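Arginase (RocF) (Helicobacter pylori, PDB 4G3H) probably hydrolyses L-arginine to L-ornithine and urea, using two manganese ions per subunit. Local coordinates at residues C73-F78 and R102-D107; I112-L115 and A119-H122; T285-I288 and E293-K296. All blocks are in the same frame, centred on the assembly; numbering follows the deposited sequence.

Contact 1: C73-F78 and R102-D107; sequences CMKEVF and RSVHKD
The last turns of helices 59-78 and 94-104 meet here, and Lys75 and Phe78 of the first helix touch Ser103 and Val104 of the second. Val104 fits its two methyl branches against the end of helix 59-78. Its CG2 reaches the carbonyl Lys75 O at 3.7 Å. Val104 CG2 also lies 3.8 Å from Phe78 CB and 4.0 Å from Lys75 CB. The other branch, Val104 CG1, approaches Phe78 O at 3.8 Å. The same methyl also sits over the centre of one face of the His105 ring.

Lys75 runs past Val104 in the opposite direction. Its chain is stretched at first and then bends at the third torsion (chi3 63°), which takes the ammonium group to Ser103, the neighbour of Val104 in the same helix. There Lys75 NZ donates to Ser103 OG at 2.8 Å. The serine hydroxyl also pairs with the carbonyl of Gly166, so it links the lysine to a third part of the chain.

One water closes the other end. This water donates to Phe78 O at 2.8 Å and lies 2.6 Å from His105 NE2. His105 is the first residue beyond the helix to leave helical backbone angles. The rings of His105 and Phe78 each meet Phe101 edge-to-face, and Phe78 also rests on Pro84 and Ile86 of strand 84-87. Two helices joined through a strand of the parallel sheet and packed against each other in this way are typical of the alpha/beta fold of the arginase family.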
ATOM      1  N   CYS A  73      16.106   4.943   3.528  1.00 21.63           N
ATOM      2  CA  CYS A  73      15.525   6.124   2.890  1.00 21.27           C
ATOM      3  C   CYS A  73      14.104   6.384   3.378  1.00 21.17           C
ATOM      4  O   CYS A  73      13.738   7.525   3.673  1.00 21.07           O
ATOM      5  CB  CYS A  73      15.506   5.969   1.360  1.00 27.45           C
ATOM      6  SG  CYS A  73      17.120   6.123   0.554  1.00 29.92           S
ATOM      7  N   MET A  74      13.296   5.329   3.453  1.00 19.05           N
ATOM      8  CA  MET A  74      11.926   5.493   3.911  1.00 20.10           C
ATOM      9  C   MET A  74      11.874   5.888   5.387  1.00 20.59           C
ATOM     10  O   MET A  74      10.962   6.602   5.805  1.00 22.66           O
ATOM     11  CB  MET A  74      11.112   4.214   3.671  1.00 23.16           C
ATOM     12  CG  MET A  74      10.828   3.910   2.198  1.00 23.32           C
ATOM     13  SD  MET A  74      10.151   5.325   1.267  1.00 21.29           S
ATOM     14  CE  MET A  74       8.633   5.672   2.193  1.00 19.07           C
ATOM     15  N   LYS A  75      12.837   5.429   6.183  1.00 27.50           N
ATOM     16  CA  LYS A  75      12.851   5.798   7.597  1.00 28.37           C
ATOM     17  C   LYS A  75      13.061   7.303   7.691  1.00 28.19           C
ATOM     18  O   LYS A  75      12.442   7.968   8.518  1.00 29.74           O
ATOM     19  CB  LYS A  75      13.965   5.075   8.357  1.00 25.82           C
ATOM     20  CG  LYS A  75      13.746   3.585   8.513  1.00 28.92           C
ATOM     21  CD  LYS A  75      14.711   2.981   9.535  1.00 31.23           C
ATOM     22  CE  LYS A  75      14.480   3.568  10.925  1.00 32.62           C
ATOM     23  NZ  LYS A  75      15.309   2.902  11.970  1.00 33.71           N
ATOM     24  N   GLU A  76      13.929   7.838   6.837  1.00 22.39           N
ATOM     25  CA  GLU A  76      14.183   9.279   6.822  1.00 24.84           C
ATOM     26  C   GLU A  76      12.880  10.024   6.575  1.00 24.05           C
ATOM     27  O   GLU A  76      12.618  11.060   7.182  1.00 24.87           O
ATOM     28  CB  GLU A  76      15.181   9.648   5.723  1.00 37.38           C
ATOM     29  CG  GLU A  76      16.595   9.158   5.965  1.00 42.50           C
ATOM     30  CD  GLU A  76      17.569   9.616   4.887  1.00 45.39           C
ATOM     31  OE1 GLU A  76      18.772   9.302   5.000  1.00 46.63           O
ATOM     32  OE2 GLU A  76      17.134  10.289   3.927  1.00 45.97           O
ATOM     33  N   VAL A  77      12.063   9.493   5.670  1.00 25.97           N
ATOM     34  CA  VAL A  77      10.782  10.117   5.362  1.00 23.61           C
ATOM     35  C   VAL A  77       9.833  10.026   6.556  1.00 24.64           C
ATOM     36  O   VAL A  77       9.258  11.027   6.981  1.00 23.72           O
ATOM     37  CB  VAL A  77      10.106   9.443   4.135  1.00 20.43           C
ATOM     38  CG1 VAL A  77       8.673   9.960   3.978  1.00 18.97           C
ATOM     39  CG2 VAL A  77      10.919   9.721   2.872  1.00 14.17           C
ATOM     40  N   PHE A  78       9.683   8.828   7.112  1.00 25.42           N
ATOM     41  CA  PHE A  78       8.764   8.642   8.228  1.00 27.19           C
ATOM     42  C   PHE A  78       9.183   9.326   9.526  1.00 30.49           C
ATOM     43  O   PHE A  78       8.375   9.467  10.444  1.00 28.15           O
ATOM     44  CB  PHE A  78       8.529   7.150   8.468  1.00 23.07           C
ATOM     45  CG  PHE A  78       7.780   6.467   7.354  1.00 21.42           C
ATOM     46  CD1 PHE A  78       6.616   7.032   6.829  1.00 18.16           C
ATOM     47  CD2 PHE A  78       8.224   5.251   6.842  1.00 16.92           C
ATOM     48  CE1 PHE A  78       5.902   6.391   5.804  1.00 19.57           C
ATOM     49  CE2 PHE A  78       7.517   4.602   5.819  1.00 19.40           C
ATOM     50  CZ  PHE A  78       6.352   5.175   5.300  1.00 17.41           C
ATOM     51  N   ARG A 102       7.418   0.630  10.605  1.00 27.62           N
ATOM     52  CA  ARG A 102       7.433  -0.083  11.881  1.00 29.59           C
ATOM     53  C   ARG A 102       8.709   0.268  12.646  1.00 30.97           C
ATOM     54  O   ARG A 102       8.684   0.447  13.859  1.00 32.18           O
ATOM     55  CB  ARG A 102       7.406  -1.596  11.653  1.00 26.66           C
ATOM     56  CG  ARG A 102       6.197  -2.108  10.899  1.00 28.28           C
ATOM     57  CD  ARG A 102       6.369  -3.583  10.544  1.00 30.02           C
ATOM     58  NE  ARG A 102       6.353  -4.443  11.726  1.00 31.13           N
ATOM     59  CZ  ARG A 102       6.536  -5.761  11.691  1.00 31.05           C
ATOM     60  NH1 ARG A 102       6.757  -6.372  10.532  1.00 30.04           N
ATOM     61  NH2 ARG A 102       6.486  -6.469  12.814  1.00 28.22           N
ATOM     62  N   SER A 103       9.820   0.358  11.924  1.00 30.14           N
ATOM     63  CA  SER A 103      11.105   0.677  12.529  1.00 32.48           C
ATOM     64  C   SER A 103      11.094   2.043  13.204  1.00 32.99           C
ATOM     65  O   SER A 103      11.602   2.189  14.312  1.00 34.91           O
ATOM     66  CB  SER A 103      12.213   0.624  11.474  1.00 34.48           C
ATOM     67  OG  SER A 103      13.485   0.743  12.083  1.00 37.81           O
ATOM     68  N   VAL A 104      10.523   3.042  12.537  1.00 28.67           N
ATOM     69  CA  VAL A 104      10.443   4.385  13.108  1.00 30.37           C
ATOM     70  C   VAL A 104       9.495   4.429  14.312  1.00 33.17           C
ATOM     71  O   VAL A 104       9.748   5.141  15.283  1.00 34.32           O
ATOM     72  CB  VAL A 104       9.954   5.418  12.061  1.00 29.29           C
ATOM     73  CG1 VAL A 104       9.717   6.768  12.728  1.00 26.33           C
ATOM     74  CG2 VAL A 104      10.990   5.563  10.954  1.00 26.72           C
ATOM     75  N   HIS A 105       8.405   3.671  14.245  1.00 38.95           N
ATOM     76  CA  HIS A 105       7.421   3.627  15.329  1.00 41.17           C
ATOM     77  C   HIS A 105       7.538   2.291  16.056  1.00 44.20           C
ATOM     78  O   HIS A 105       6.541   1.601  16.261  1.00 44.75           O
ATOM     79  CB  HIS A 105       6.010   3.763  14.757  1.00 38.01           C
ATOM     80  CG  HIS A 105       5.802   5.001  13.942  1.00 37.55           C
ATOM     81  ND1 HIS A 105       5.748   6.261  14.500  1.00 37.13           N
ATOM     82  CD2 HIS A 105       5.621   5.172  12.610  1.00 37.35           C
ATOM     83  CE1 HIS A 105       5.542   7.153  13.547  1.00 36.62           C
ATOM     84  NE2 HIS A 105       5.461   6.519  12.392  1.00 36.54           N
ATOM     85  N   LYS A 106       8.761   1.941  16.448  1.00 45.19           N
ATOM     86  CA  LYS A 106       9.046   0.671  17.112  1.00 47.56           C
ATOM     87  C   LYS A 106       8.263   0.318  18.370  1.00 47.27           C
ATOM     88  O   LYS A 106       8.034  -0.860  18.636  1.00 48.33           O
ATOM     89  CB  LYS A 106      10.547   0.564  17.399  1.00 72.53           C
ATOM     90  CG  LYS A 106      11.177   1.819  17.973  1.00 77.61           C
ATOM     91  CD  LYS A 106      12.690   1.675  18.026  1.00 81.45           C
ATOM     92  CE  LYS A 106      13.359   2.966  18.466  1.00 83.46           C
ATOM     93  NZ  LYS A 106      12.947   3.372  19.836  1.00 83.90           N
ATOM     94  N   ASP A 107       7.845   1.316  19.139  1.00 44.76           N
ATOM     95  CA  ASP A 107       7.097   1.044  20.363  1.00 46.30           C
ATOM     96  C   ASP A 107       5.609   1.355  20.238  1.00 44.93           C
ATOM     97  O   ASP A 107       4.936   1.601  21.237  1.00 46.19           O
ATOM     98  CB  ASP A 107       7.682   1.844  21.526  1.00 75.00           C
ATOM     99  CG  ASP A 107       7.660   3.338  21.272  1.00 79.81           C
ATOM    100  OD1 ASP A 107       8.046   4.100  22.183  1.00 82.60           O
ATOM    101  OD2 ASP A 107       7.260   3.749  20.161  1.00 82.45           O
TER
HETATM  102  O   HOH W   1       5.794   8.262  10.473  1.00 40.88           O

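Contact 2: I112-L115 and A119-H122; sequences ILYL and ADIH. With MN (manganese (II) ion), chain E.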
ATOM      1  N   ILE A 112      -3.480  -1.575  10.121  1.00 23.32           N
ATOM      2  CA  ILE A 112      -3.338  -1.475   8.672  1.00 22.06           C
ATOM      3  C   ILE A 112      -4.678  -1.496   7.935  1.00 19.53           C
ATOM      4  O   ILE A 112      -5.480  -2.398   8.123  1.00 20.57           O
ATOM      5  CB  ILE A 112      -2.487  -2.642   8.115  1.00 24.49           C
ATOM      6  CG1 ILE A 112      -1.135  -2.697   8.824  1.00 25.89           C
ATOM      7  CG2 ILE A 112      -2.272  -2.468   6.618  1.00 23.23           C
ATOM      8  CD1 ILE A 112      -0.318  -3.921   8.469  1.00 27.49           C
ATOM      9  N   LEU A 113      -4.916  -0.489   7.105  1.00 16.78           N
ATOM     10  CA  LEU A 113      -6.137  -0.429   6.305  1.00 17.03           C
ATOM     11  C   LEU A 113      -5.608  -0.804   4.937  1.00 17.11           C
ATOM     12  O   LEU A 113      -4.813  -0.065   4.352  1.00 13.17           O
ATOM     13  CB  LEU A 113      -6.722   0.987   6.295  1.00 16.13           C
ATOM     14  CG  LEU A 113      -7.212   1.494   7.658  1.00 17.99           C
ATOM     15  CD1 LEU A 113      -7.595   2.965   7.571  1.00 16.76           C
ATOM     16  CD2 LEU A 113      -8.398   0.649   8.125  1.00 15.81           C
ATOM     17  N   TYR A 114      -6.032  -1.966   4.445  1.00 16.40           N
ATOM     18  CA  TYR A 114      -5.555  -2.484   3.166  1.00 17.22           C
ATOM     19  C   TYR A 114      -6.690  -2.603   2.149  1.00 17.19           C
ATOM     20  O   TYR A 114      -7.498  -3.527   2.225  1.00 16.89           O
ATOM     21  CB  TYR A 114      -4.927  -3.869   3.405  1.00 15.62           C
ATOM     22  CG  TYR A 114      -3.845  -4.279   2.431  1.00 16.47           C
ATOM     23  CD1 TYR A 114      -2.544  -3.797   2.568  1.00 15.27           C
ATOM     24  CD2 TYR A 114      -4.111  -5.171   1.397  1.00 16.44           C
ATOM     25  CE1 TYR A 114      -1.533  -4.195   1.711  1.00 18.15           C
ATOM     26  CE2 TYR A 114      -3.095  -5.580   0.519  1.00 19.70           C
ATOM     27  CZ  TYR A 114      -1.806  -5.086   0.689  1.00 18.60           C
ATOM     28  OH  TYR A 114      -0.785  -5.488  -0.142  1.00 17.49           O
ATOM     29  N   LEU A 115      -6.746  -1.671   1.202  1.00 20.74           N
ATOM     30  CA  LEU A 115      -7.786  -1.676   0.173  1.00 19.96           C
ATOM     31  C   LEU A 115      -7.189  -2.345  -1.046  1.00 21.25           C
ATOM     32  O   LEU A 115      -6.271  -1.808  -1.668  1.00 19.32           O
ATOM     33  CB  LEU A 115      -8.220  -0.244  -0.147  1.00 13.55           C
ATOM     34  CG  LEU A 115      -9.014   0.443   0.971  1.00 12.59           C
ATOM     35  CD1 LEU A 115      -8.112   0.665   2.181  1.00 11.74           C
ATOM     36  CD2 LEU A 115      -9.569   1.779   0.459  1.00 13.73           C
ATOM     37  N   ALA A 119      -5.318 -10.327  -1.278  1.00 20.18           N
ATOM     38  CA  ALA A 119      -4.865 -10.399   0.106  1.00 20.96           C
ATOM     39  C   ALA A 119      -3.348 -10.195   0.188  1.00 21.56           C
ATOM     40  O   ALA A 119      -2.820  -9.792   1.225  1.00 21.29           O
ATOM     41  CB  ALA A 119      -5.247 -11.753   0.710  1.00 22.52           C
ATOM     42  N   ASP A 120      -2.655 -10.482  -0.912  1.00 21.21           N
ATOM     43  CA  ASP A 120      -1.199 -10.324  -0.977  1.00 22.24           C
ATOM     44  C   ASP A 120      -0.448 -11.035   0.148  1.00 22.49           C
ATOM     45  O   ASP A 120       0.560 -10.528   0.649  1.00 21.65           O
ATOM     46  CB  ASP A 120      -0.811  -8.838  -0.963  1.00 23.96           C
ATOM     47  CG  ASP A 120      -1.238  -8.100  -2.228  1.00 25.16           C
ATOM     48  OD1 ASP A 120      -1.549  -8.760  -3.236  1.00 27.04           O
ATOM     49  OD2 ASP A 120      -1.244  -6.850  -2.216  1.00 23.75           O
ATOM     50  N   ILE A 121      -0.925 -12.209   0.540  1.00 22.49           N
ATOM     51  CA  ILE A 121      -0.275 -12.960   1.602  1.00 23.61           C
ATOM     52  C   ILE A 121       0.714 -13.972   1.031  1.00 24.82           C
ATOM     53  O   ILE A 121       1.802 -14.165   1.571  1.00 25.19           O
ATOM     54  CB  ILE A 121      -1.317 -13.691   2.475  1.00 24.91           C
ATOM     55  CG1 ILE A 121      -2.125 -12.664   3.275  1.00 25.81           C
ATOM     56  CG2 ILE A 121      -0.625 -14.677   3.404  1.00 25.88           C
ATOM     57  CD1 ILE A 121      -3.275 -13.250   4.074  1.00 24.17           C
ATOM     58  N   HIS A 122       0.335 -14.610  -0.068  1.00 23.87           N
ATOM     59  CA  HIS A 122       1.186 -15.603  -0.702  1.00 25.91           C
ATOM     60  C   HIS A 122       1.285 -15.346  -2.196  1.00 29.61           C
ATOM     61  O   HIS A 122       0.284 -15.073  -2.864  1.00 29.07           O
ATOM     62  CB  HIS A 122       0.628 -17.010  -0.462  1.00 31.23           C
ATOM     63  CG  HIS A 122       0.744 -17.477   0.957  1.00 32.15           C
ATOM     64  ND1 HIS A 122      -0.149 -18.362   1.523  1.00 32.21           N
ATOM     65  CD2 HIS A 122       1.651 -17.189   1.921  1.00 32.62           C
ATOM     66  CE1 HIS A 122       0.200 -18.596   2.775  1.00 34.51           C
ATOM     67  NE2 HIS A 122       1.289 -17.897   3.042  1.00 33.56           N
TER
HETATM   68 MN    MN E 500      -1.987  -5.526  -3.918  1.00 32.17          MN
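The ring of Tyr114 and the carboxylate of Asp120 stand at 90° to each other. Asp120 OD2 sits at the edge of the tyrosine ring, in its plane, next to the hydroxyl. The carbonyl Ala119 O comes to Tyr114 CE2 obliquely at 4.3 Å. The imidazole of His91 meets the tyrosine ring with the planes nearly parallel.

Tyr114 OH donates a short hydrogen bond of 2.5 Å to Asp120 OD2. Asp120 OD2 accepts with its anti lone pair, the one turned away from OD1. Asp120 OD2 also binds a manganese ion at 2.3 Å. The other oxygen, Asp120 OD1, stays 3.3 Å from the manganese ion, so the carboxylate serves it through one oxygen. Metal and phenol together fix how the carboxylate is turned.

Tyr114 reaches across because CG lies roughly anti to the backbone N (chi1 -152°). This carries the ring off strand 112-115 toward the loop. Tyr114 acts as a second-shell residue: it touches no metal itself but positions a ligand. Its bond would also probably draw some negative charge from Asp120 OD2.

Asp116 and Asp234 share the ion with Asp120. Ala119 O is bonded to Tyr181 OH, which ties the loop to strand 179-182. Asp116, His118 and Asp120 form the DxHxD motif just beyond strand 110-115. It is a signature of arginases and supplies ligands to their two-manganese centre.

Contact 3: T285-I288 and E293-K296; sequences TVSI and EEEK
Ser287 turns its hydroxyl anti to the backbone N (chi1 171°), which carries OG toward Glu294 in the first turn of helix 293-309. Glu294 answers with an extended chain. Its CG lies anti to the carbonyl carbon, CD then continues straight on (chi2 175°), and the carboxylate is held out from the helix. The backbones can therefore stay apart, and the nearest CA atoms, those of Ser287 and Glu294, are 8.4 Å from each other.

The two side chains join through one hydrogen bond. Ser287 OG donates to Glu294 OE1 at 2.6 Å. The hydroxyl comes from the syn side, where the other carboxylate oxygen lies, but it is lifted 34° out of the carboxylate plane. Ser287 CB follows behind, 3.2 Å from Glu294 OE1. The other oxygen, Glu294 OE2, is 4.0 Å from Ser287 OG and takes other partners.

Both polar ends have more to hold them. Ser287 OG is also bonded to the backbone N of Lys289, two residues on, which makes an ST turn, and to Thr244 OG1. Glu294 OE1 is bonded to Ser245 OG as well, its strongest polar partner, while Glu294 OE2 is bonded to the backbone N of Thr244. The ion pair of Glu294 OE2 with Lys289 NZ is long and weak.

Glu294 is a buried acid, and its charge seems to be met mainly by hydroxyls and a backbone N-H. These donors would probably favour the ionised form. The carboxylate thus acts as a shared acceptor: it joins the loop of Ser287, the loop of Thr244 and Ser245, and the beginning of the last helix.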
ATOM      1  N   THR A 285      -0.198   1.999 -19.009  1.00 31.47           N
ATOM      2  CA  THR A 285       0.160   1.330 -20.259  1.00 33.77           C
ATOM      3  C   THR A 285      -0.712   0.129 -20.620  1.00 34.27           C
ATOM      4  O   THR A 285      -0.767  -0.255 -21.788  1.00 34.77           O
ATOM      5  CB  THR A 285       1.645   0.871 -20.275  1.00 38.49           C
ATOM      6  OG1 THR A 285       1.839  -0.169 -19.313  1.00 42.39           O
ATOM      7  CG2 THR A 285       2.570   2.027 -19.947  1.00 39.20           C
ATOM      8  N   VAL A 286      -1.387  -0.466 -19.636  1.00 34.28           N
ATOM      9  CA  VAL A 286      -2.245  -1.616 -19.907  1.00 32.82           C
ATOM     10  C   VAL A 286      -3.719  -1.238 -20.040  1.00 33.04           C
ATOM     11  O   VAL A 286      -4.578  -2.106 -20.193  1.00 33.68           O
ATOM     12  CB  VAL A 286      -2.117  -2.715 -18.811  1.00 24.45           C
ATOM     13  CG1 VAL A 286      -0.714  -3.292 -18.823  1.00 21.95           C
ATOM     14  CG2 VAL A 286      -2.458  -2.142 -17.435  1.00 22.43           C
ATOM     15  N   SER A 287      -4.019   0.053 -19.988  1.00 28.74           N
ATOM     16  CA  SER A 287      -5.409   0.483 -20.113  1.00 31.32           C
ATOM     17  C   SER A 287      -5.970   0.120 -21.482  1.00 34.22           C
ATOM     18  O   SER A 287      -5.269   0.198 -22.490  1.00 33.76           O
ATOM     19  CB  SER A 287      -5.532   1.987 -19.908  1.00 26.96           C
ATOM     20  OG  SER A 287      -6.842   2.413 -20.234  1.00 25.17           O
ATOM     21  N   ILE A 288      -7.237  -0.279 -21.511  1.00 48.58           N
ATOM     22  CA  ILE A 288      -7.886  -0.649 -22.762  1.00 51.81           C
ATOM     23  C   ILE A 288      -8.714   0.514 -23.292  1.00 54.22           C
ATOM     24  O   ILE A 288      -9.386   0.394 -24.311  1.00 56.68           O
ATOM     25  CB  ILE A 288      -8.809  -1.873 -22.586  1.00 40.37           C
ATOM     26  CG1 ILE A 288      -9.932  -1.547 -21.600  1.00 41.68           C
ATOM     27  CG2 ILE A 288      -8.004  -3.057 -22.087  1.00 40.66           C
ATOM     28  CD1 ILE A 288     -10.881  -2.699 -21.357  1.00 43.24           C
ATOM     29  N   GLU A 293     -10.003   9.564 -18.952  1.00 34.63           N
ATOM     30  CA  GLU A 293     -10.871   9.111 -17.873  1.00 34.12           C
ATOM     31  C   GLU A 293     -10.222   8.487 -16.639  1.00 30.40           C
ATOM     32  O   GLU A 293     -10.408   8.973 -15.521  1.00 28.26           O
ATOM     33  CB  GLU A 293     -11.923   8.143 -18.414  1.00 76.15           C
ATOM     34  CG  GLU A 293     -12.992   8.802 -19.264  1.00 84.76           C
ATOM     35  CD  GLU A 293     -14.255   7.964 -19.353  1.00 89.83           C
ATOM     36  OE1 GLU A 293     -14.878   7.717 -18.299  1.00 91.80           O
ATOM     37  OE2 GLU A 293     -14.625   7.551 -20.474  1.00 90.44           O
ATOM     38  N   GLU A 294      -9.474   7.409 -16.831  1.00 26.96           N
ATOM     39  CA  GLU A 294      -8.859   6.727 -15.705  1.00 24.75           C
ATOM     40  C   GLU A 294      -7.791   7.557 -14.991  1.00 23.73           C
ATOM     41  O   GLU A 294      -7.723   7.563 -13.756  1.00 19.27           O
ATOM     42  CB  GLU A 294      -8.299   5.383 -16.166  1.00 28.50           C
ATOM     43  CG  GLU A 294      -9.383   4.511 -16.777  1.00 30.76           C
ATOM     44  CD  GLU A 294      -8.865   3.214 -17.358  1.00 31.82           C
ATOM     45  OE1 GLU A 294      -7.742   3.202 -17.903  1.00 33.79           O
ATOM     46  OE2 GLU A 294      -9.594   2.206 -17.291  1.00 34.78           O
ATOM     47  N   GLU A 295      -6.968   8.271 -15.748  1.00 22.85           N
ATOM     48  CA  GLU A 295      -5.953   9.081 -15.106  1.00 23.50           C
ATOM     49  C   GLU A 295      -6.636  10.137 -14.243  1.00 22.55           C
ATOM     50  O   GLU A 295      -6.217  10.402 -13.108  1.00 19.29           O
ATOM     51  CB  GLU A 295      -5.045   9.739 -16.144  1.00 37.14           C
ATOM     52  CG  GLU A 295      -3.936  10.558 -15.512  1.00 40.90           C
ATOM     53  CD  GLU A 295      -2.868  10.955 -16.498  1.00 44.73           C
ATOM     54  OE1 GLU A 295      -2.162  10.054 -16.999  1.00 49.46           O
ATOM     55  OE2 GLU A 295      -2.737  12.164 -16.773  1.00 46.29           O
ATOM     56  N   LYS A 296      -7.698  10.734 -14.776  1.00 23.71           N
ATOM     57  CA  LYS A 296      -8.438  11.746 -14.038  1.00 25.68           C
ATOM     58  C   LYS A 296      -9.012  11.160 -12.746  1.00 23.85           C
ATOM     59  O   LYS A 296      -9.040  11.824 -11.712  1.00 23.56           O
ATOM     60  CB  LYS A 296      -9.572  12.327 -14.893  1.00 52.74           C
ATOM     61  CG  LYS A 296      -9.095  13.233 -16.024  1.00 60.40           C
ATOM     62  CD  LYS A 296     -10.225  14.094 -16.588  1.00 63.94           C
ATOM     63  CE  LYS A 296     -11.251  13.275 -17.359  1.00 67.35           C
ATOM     64  NZ  LYS A 296     -10.692  12.717 -18.626  1.00 68.51           N
TER

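In the fold
From the N terminus, contact 1 comes first. It closes the excursion from helix 59-78 through strand 84-87 to helix 94-104. The chain then enters strand 110-115, where contact 2 joins the strand to the loop just after it, beside the metals. Contact 3 comes much later, after strand 274-280, and closes a short loop into helix 293-309. The three follow in series, and none nests in or crosses another. Contacts 1 and 3 lie on opposite sides of the chain's centre, with their own centres about 33 Å apart. Contact 1 ties helices beside the sheet, contact 2 joins an inner strand to the metal-binding loop after it, and contact 3 ties in the final helix.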